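Local coordinates for protein enoyl-CoA hydratase (Mycobacterium smegmatis, PDB 3PE8) that probably catalyses the reversible hydration of trans-2-enoyl-CoA thioesters to 3-hydroxyacyl-CoA and binds a zinc ion, at residues Ser39-Arg43 and Pro86-Asp90; Phe66-Leu70 and Val104-Leu110; Ala98-Ala102 and Asn122-Ala126. All coordinates share one frame; numbering follows the deposited sequence.

Contact 1 of 3, residues Ser39-Arg43 and Pro86-Asp90; sequences STFFR and PKWPD
Two torsions build this aromatic cluster: in Phe42, chi1 of -67° sets CG anti to the carbonyl carbon and lays the ring against Lys87, while in Trp88, chi1 of -173° sets CG anti to the backbone N and places the indole's six-membered ring beside Phe41. The cluster fastens helix 35-50 of the crotonase fold to the loop between strands 56-61 and 95-99, with no hydrogen bond between the two segments. Lys87 sits over one face of the Phe42 ring in a CH-pi contact, its CB 3.5 Å from the ring centroid; Phe41 CD2 lies over the opposite face. The lysine chain then bends at chi2 and carries its amino end away from the phenylalanine. Phe41 and Trp88 form an offset edge-to-face pair, the edge of Phe41 toward the face of the indole's six-membered ring, with planes at 64° and centroids 5.7 Å apart. Its closest atoms are Phe41 CE2 and Trp88 CZ3, at 3.7 Å. Further rings extend the cluster: Tyr113 stacks on Trp88, and Trp138 meets Phe42 edge-to-face. Trp222 of a neighbouring subunit packs on Pro86. Beyond Trp88, Pro89 packs against Phe42, its CD 4.2 Å from Phe42 CD1.

Contact 2 of 3, residues Phe66-Leu70 and Val104-Leu110; sequences FCAGL and VTGGLEL. With ZN (zinc ion), chain C.
Cys67 is directed toward the start of helix 106-113, and its SG rests 3.6 Å from Gly107 CA, where no side chain keeps the two backbones apart. With chi1 at 180° the sulfur also lies where Gly69 N can donate to it, a hydrogen bond of 3.6 Å from Gly69 N to Cys67 SG within the same segment. Phe66 approaches edge-on instead: its CE2 meets Gly107 O at 3.6 Å, the oxygen lying in the ring plane. Leu110, one turn further along the helix, adds its CB to the same ring edge and its CD1 to the sulfur. One straight backbone bond, Val104 N to Cys67 O at 2.9 Å, ties the segments directly. Glu109 leaves the helix in another direction, its extended chain bringing OE2 to 2.0 Å from the zinc ion; His129 and two waters are the other ligands, and Trp138 N and Leu140 N hold OE1. Between the segments, one water accepts from both Leu70 N (3.0 Å) and Gly106 N (2.9 Å), the latter at the helix start, whose dipole would favour negative charge. This pair of converging amides is consistent with the oxyanion hole of crotonase-family enzymes, which receives the thioester carbonyl.

Contact 3 of 3, residues Ala98-Ala102 and Asn122-Ala126; sequences AINGA and NAKFA
Ala102 and Lys124 meet through backbone and side chain where the chain leaves strand 95-99 of the large sheet and enters strand 102-104 of the small one, beside strand 124-126, a passage between sheets within the crotonase fold. The polar contacts between the segments are CA-H...O contacts. Ala102 CA points its hydrogen at Lys124 O, 3.4 Å away, and Ala123 CA does the same to Gly101 O at 3.6 Å, so each segment gives one such contact and takes one. The backbones come closest at Gly101 and Ala123, whose CA atoms are 4.0 Å apart. Lys124 shares a backbone hydrogen bond with Ala103, one residue beyond Ala102.

The apolar contacts gather on Ile99. Its CG2 branch, anti to the backbone N, touches Ala123 CB at 3.9 Å and Phe125 CE2 at 4.0 Å, so the methyl lies between the alanine and the aromatic ring. Leu108 of helix 106-113 packs on Phe125, and Ala111 of the same helix on Ile99. The Ala123 methyl also rests on Ile99 O.

Farther along the strand, Lys124 CG takes the crowded position between backbone N and carbonyl carbon (chi1 48°), which lays it 4.0 Å from Ala102 CB. The chain then runs out extended past that methyl, and the lysine makes a cation-pi contact with Tyr162. Asn100 turns the other way, its amide hydrogen-bonded to Asp63 and Gly61.

Weak C-H donors and apolar packing therefore join the segments, which touch closely without a conventional hydrogen bond between them; Gly101 N is buried with no partner in the model.

Contacts 2 and 3 are buried, whereas contact 1 lies at the surface. Segments 66-70 and 86-90 both belong to the connection between strands 56-61 and 95-99. Contact 2 connects the other two: Leu110 of helix 106-113 packs on Phe41, Phe42 and Trp88 of contact 1, while Cys67 N probably bonds to Ala102 O at 3.0 Å, as Thr105 N does to Ala126 O at 2.9 Å. Contacts 1 and 3 do not touch; their centres are 21 Å apart. Chemistry follows place: aromatic packing at the helix and loop of contact 1, backbone amides, water and zinc in contact 2, and apolar and C-H...O contacts where the chain passes between sheets in contact 3.

Contact 1 of 3, residues Ser39-Arg43 and Pro86-Asp90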
# COMPACT_ATOMS: atom_id res chain seq x y z
N SER A 39 -28.09 14.49 -10.23
CA SER A 39 -28.22 15.45 -9.14
C SER A 39 -29.22 14.96 -8.10
O SER A 39 -28.97 14.98 -6.88
CB SER A 39 -28.70 16.79 -9.68
OG SER A 39 -28.85 17.74 -8.62
N THR A 40 -30.39 14.57 -8.61
CA THR A 40 -31.50 14.15 -7.76
C THR A 40 -31.15 12.86 -6.99
O THR A 40 -31.42 12.75 -5.79
CB THR A 40 -32.80 13.97 -8.60
OG1 THR A 40 -33.11 15.22 -9.26
CG2 THR A 40 -33.98 13.58 -7.72
N PHE A 41 -30.56 11.91 -7.69
CA PHE A 41 -30.21 10.62 -7.07
C PHE A 41 -29.16 10.78 -5.98
O PHE A 41 -29.32 10.29 -4.84
CB PHE A 41 -29.72 9.65 -8.13
CG PHE A 41 -29.28 8.33 -7.58
CD1 PHE A 41 -30.20 7.43 -7.05
CD2 PHE A 41 -27.92 8.02 -7.52
CE1 PHE A 41 -29.77 6.23 -6.50
CE2 PHE A 41 -27.51 6.80 -6.97
CZ PHE A 41 -28.45 5.93 -6.46
N PHE A 42 -28.08 11.48 -6.30
CA PHE A 42 -27.00 11.65 -5.33
C PHE A 42 -27.46 12.45 -4.13
O PHE A 42 -27.08 12.16 -2.99
CB PHE A 42 -25.72 12.19 -5.99
CG PHE A 42 -25.08 11.22 -6.96
CD1 PHE A 42 -24.70 9.95 -6.53
CD2 PHE A 42 -24.92 11.53 -8.30
CE1 PHE A 42 -24.16 9.02 -7.42
CE2 PHE A 42 -24.37 10.58 -9.19
CZ PHE A 42 -23.97 9.35 -8.73
N ARG A 43 -28.32 13.46 -4.35
CA ARG A 43 -28.93 14.19 -3.25
C ARG A 43 -29.84 13.30 -2.39
O ARG A 43 -29.83 13.39 -1.18
CB ARG A 43 -29.71 15.42 -3.76
CG ARG A 43 -30.39 16.22 -2.66
CD ARG A 43 -30.95 17.54 -3.21
NE ARG A 43 -32.06 17.25 -4.14
CZ ARG A 43 -32.07 17.43 -5.46
NH1 ARG A 43 -31.02 17.93 -6.12
NH2 ARG A 43 -33.17 17.11 -6.13
N PRO A 86 -16.45 11.34 -9.38
CA PRO A 86 -17.46 10.56 -8.67
C PRO A 86 -18.29 11.42 -7.71
O PRO A 86 -17.81 12.45 -7.22
CB PRO A 86 -16.64 9.49 -7.92
CG PRO A 86 -15.29 10.08 -7.78
CD PRO A 86 -15.08 10.96 -8.96
N LYS A 87 -19.54 11.03 -7.54
CA LYS A 87 -20.53 11.76 -6.75
C LYS A 87 -21.19 10.93 -5.64
O LYS A 87 -21.88 11.49 -4.79
CB LYS A 87 -21.66 12.22 -7.67
CG LYS A 87 -21.23 13.17 -8.80
CD LYS A 87 -20.85 14.52 -8.29
CE LYS A 87 -20.39 15.40 -9.46
NZ LYS A 87 -19.79 16.66 -8.99
N TRP A 88 -21.01 9.61 -5.62
CA TRP A 88 -21.71 8.79 -4.64
C TRP A 88 -21.17 9.18 -3.27
O TRP A 88 -19.96 9.12 -3.06
CB TRP A 88 -21.45 7.31 -4.92
CG TRP A 88 -22.26 6.36 -4.08
CD1 TRP A 88 -22.09 6.10 -2.74
CD2 TRP A 88 -23.31 5.53 -4.52
NE1 TRP A 88 -22.99 5.15 -2.33
CE2 TRP A 88 -23.75 4.78 -3.41
CE3 TRP A 88 -23.92 5.30 -5.77
CZ2 TRP A 88 -24.77 3.83 -3.51
CZ3 TRP A 88 -24.91 4.39 -5.87
CH2 TRP A 88 -25.33 3.63 -4.75
N PRO A 89 -22.06 9.58 -2.34
CA PRO A 89 -21.63 10.16 -1.05
C PRO A 89 -21.20 9.13 -0.01
O PRO A 89 -21.48 7.94 -0.15
CB PRO A 89 -22.90 10.88 -0.58
CG PRO A 89 -24.00 10.05 -1.13
CD PRO A 89 -23.52 9.64 -2.50
N ASP A 90 -20.45 9.58 1.00
CA ASP A 90 -20.10 8.72 2.12
C ASP A 90 -21.38 8.42 2.91
O ASP A 90 -22.13 9.32 3.27
CB ASP A 90 -19.08 9.40 3.04
CG ASP A 90 -18.61 8.49 4.17
OD1 ASP A 90 -18.46 7.27 3.95
OD2 ASP A 90 -18.37 9.01 5.28

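Contact 2 of 3, residues Phe66-Leu70 and Val104-Leu110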
# COMPACT_ATOMS: atom_id res chain seq x y z
N PHE A 66 -32.46 -1.57 -15.58
CA PHE A 66 -32.00 -0.96 -14.33
C PHE A 66 -31.44 0.43 -14.62
O PHE A 66 -32.01 1.44 -14.17
CB PHE A 66 -30.97 -1.84 -13.59
CG PHE A 66 -30.32 -1.13 -12.44
CD1 PHE A 66 -31.00 -0.96 -11.24
CD2 PHE A 66 -29.02 -0.68 -12.53
CE1 PHE A 66 -30.41 -0.31 -10.18
CE2 PHE A 66 -28.40 -0.06 -11.44
CZ PHE A 66 -29.11 0.15 -10.28
N CYS A 67 -30.39 0.50 -15.44
CA CYS A 67 -29.76 1.78 -15.82
C CYS A 67 -28.82 1.54 -16.99
O CYS A 67 -27.89 0.74 -16.86
CB CYS A 67 -28.99 2.38 -14.64
SG CYS A 67 -28.20 3.94 -15.03
N ALA A 68 -29.08 2.23 -18.12
CA ALA A 68 -28.27 2.09 -19.34
C ALA A 68 -26.99 2.90 -19.33
O ALA A 68 -26.25 2.81 -20.30
CB ALA A 68 -29.11 2.49 -20.57
N GLY A 69 -26.75 3.70 -18.28
CA GLY A 69 -25.52 4.50 -18.15
C GLY A 69 -25.80 6.00 -18.24
O GLY A 69 -26.92 6.44 -18.16
N LEU A 70 -24.73 6.76 -18.46
CA LEU A 70 -24.85 8.21 -18.58
C LEU A 70 -25.68 8.54 -19.81
O LEU A 70 -25.65 7.80 -20.81
CB LEU A 70 -23.45 8.83 -18.67
CG LEU A 70 -22.85 9.33 -17.35
CD1 LEU A 70 -22.98 8.38 -16.16
CD2 LEU A 70 -21.36 9.71 -17.63
N VAL A 104 -25.72 -1.17 -17.39
CA VAL A 104 -24.73 -0.99 -18.44
C VAL A 104 -23.87 0.23 -18.21
O VAL A 104 -24.38 1.32 -17.99
CB VAL A 104 -25.43 -0.91 -19.83
CG1 VAL A 104 -24.39 -0.79 -20.98
CG2 VAL A 104 -26.34 -2.14 -20.02
N THR A 105 -22.55 0.03 -18.20
CA THR A 105 -21.56 1.10 -18.22
C THR A 105 -21.71 1.96 -16.98
O THR A 105 -21.47 1.45 -15.89
CB THR A 105 -21.55 1.79 -19.58
OG1 THR A 105 -21.49 0.74 -20.56
CG2 THR A 105 -20.30 2.69 -19.77
N GLY A 106 -22.14 3.22 -17.04
CA GLY A 106 -22.37 3.97 -15.79
C GLY A 106 -23.40 3.32 -14.89
O GLY A 106 -23.34 3.46 -13.67
N GLY A 107 -24.37 2.62 -15.46
CA GLY A 107 -25.30 1.88 -14.63
C GLY A 107 -24.69 0.68 -13.92
O GLY A 107 -25.14 0.30 -12.83
N LEU A 108 -23.71 0.04 -14.54
CA LEU A 108 -22.94 -1.01 -13.88
C LEU A 108 -22.10 -0.39 -12.76
O LEU A 108 -22.02 -0.95 -11.66
CB LEU A 108 -22.07 -1.78 -14.88
CG LEU A 108 -21.08 -2.81 -14.36
CD1 LEU A 108 -21.77 -3.84 -13.46
CD2 LEU A 108 -20.36 -3.49 -15.58
N GLU A 109 -21.54 0.80 -13.00
CA GLU A 109 -20.82 1.51 -11.93
C GLU A 109 -21.76 1.85 -10.76
O GLU A 109 -21.38 1.67 -9.60
CB GLU A 109 -20.14 2.77 -12.47
CG GLU A 109 -18.90 2.39 -13.32
CD GLU A 109 -18.26 3.53 -14.08
OE1 GLU A 109 -17.06 3.79 -13.86
OE2 GLU A 109 -18.97 4.11 -14.92
N LEU A 110 -23.00 2.26 -11.05
CA LEU A 110 -23.97 2.46 -9.95
C LEU A 110 -24.19 1.18 -9.16
O LEU A 110 -24.17 1.17 -7.92
CB LEU A 110 -25.31 3.00 -10.45
CG LEU A 110 -25.53 4.46 -10.73
CD1 LEU A 110 -27.06 4.66 -10.85
CD2 LEU A 110 -24.95 5.42 -9.68
ZN ZN C . -18.53 5.26 -16.54
O HOH W 1 -22.19 5.36 -19.01
O HOH W 2 -20.35 5.76 -17.77
O HOH W 3 -17.55 6.83 -16.17

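Contact 3 of 3, residues Ala98-Ala102 and Asn122-Ala126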
# COMPACT_ATOMS: atom_id res chain seq x y z
N ALA A 98 -31.27 -3.50 -6.12
CA ALA A 98 -32.20 -4.52 -6.63
C ALA A 98 -32.19 -4.36 -8.14
O ALA A 98 -32.84 -3.46 -8.70
CB ALA A 98 -33.59 -4.35 -6.03
N ILE A 99 -31.38 -5.19 -8.78
CA ILE A 99 -31.12 -5.01 -10.23
C ILE A 99 -32.19 -5.72 -11.02
O ILE A 99 -32.20 -6.97 -11.10
CB ILE A 99 -29.74 -5.51 -10.59
CG1 ILE A 99 -28.64 -5.00 -9.62
CG2 ILE A 99 -29.41 -5.10 -12.05
CD1 ILE A 99 -28.62 -3.45 -9.48
N ASN A 100 -33.06 -4.93 -11.65
CA ASN A 100 -34.28 -5.42 -12.29
C ASN A 100 -34.15 -5.73 -13.78
O ASN A 100 -35.06 -6.25 -14.38
CB ASN A 100 -35.41 -4.41 -12.10
CG ASN A 100 -35.06 -3.04 -12.66
OD1 ASN A 100 -34.15 -2.38 -12.15
ND2 ASN A 100 -35.76 -2.62 -13.72
N GLY A 101 -33.03 -5.35 -14.38
CA GLY A 101 -32.82 -5.46 -15.82
C GLY A 101 -31.37 -5.07 -16.11
O GLY A 101 -30.51 -5.14 -15.22
N ALA A 102 -31.12 -4.64 -17.34
CA ALA A 102 -29.77 -4.31 -17.77
C ALA A 102 -29.17 -3.18 -16.95
O ALA A 102 -29.83 -2.17 -16.67
CB ALA A 102 -29.75 -3.94 -19.28
N ASN A 122 -33.94 -11.53 -14.88
CA ASN A 122 -33.79 -10.61 -16.04
C ASN A 122 -32.63 -9.65 -15.99
O ASN A 122 -32.37 -8.91 -16.96
CB ASN A 122 -35.09 -9.81 -16.18
CG ASN A 122 -36.25 -10.70 -16.54
OD1 ASN A 122 -36.05 -11.81 -17.07
ND2 ASN A 122 -37.47 -10.24 -16.27
N ALA A 123 -31.94 -9.60 -14.87
CA ALA A 123 -30.79 -8.69 -14.78
C ALA A 123 -29.70 -9.14 -15.72
O ALA A 123 -29.50 -10.34 -15.95
CB ALA A 123 -30.29 -8.65 -13.39
N LYS A 124 -28.98 -8.19 -16.25
CA LYS A 124 -27.75 -8.48 -17.01
C LYS A 124 -26.83 -7.31 -16.86
O LYS A 124 -27.28 -6.20 -16.56
CB LYS A 124 -28.00 -8.80 -18.48
CG LYS A 124 -28.88 -7.87 -19.19
CD LYS A 124 -29.33 -8.47 -20.53
CE LYS A 124 -30.14 -7.45 -21.30
NZ LYS A 124 -30.69 -8.04 -22.55
N PHE A 125 -25.54 -7.53 -17.06
CA PHE A 125 -24.53 -6.53 -16.71
C PHE A 125 -23.56 -6.41 -17.88
O PHE A 125 -23.16 -7.41 -18.45
CB PHE A 125 -23.77 -6.98 -15.46
CG PHE A 125 -24.63 -7.21 -14.27
CD1 PHE A 125 -25.27 -8.44 -14.05
CD2 PHE A 125 -24.84 -6.18 -13.37
CE1 PHE A 125 -26.06 -8.60 -12.90
CE2 PHE A 125 -25.64 -6.35 -12.27
CZ PHE A 125 -26.25 -7.54 -12.06
N ALA A 126 -23.22 -5.19 -18.24
CA ALA A 126 -22.25 -4.97 -19.33
C ALA A 126 -21.47 -3.70 -19.17
O ALA A 126 -21.95 -2.73 -18.58
CB ALA A 126 -22.98 -5.00 -20.73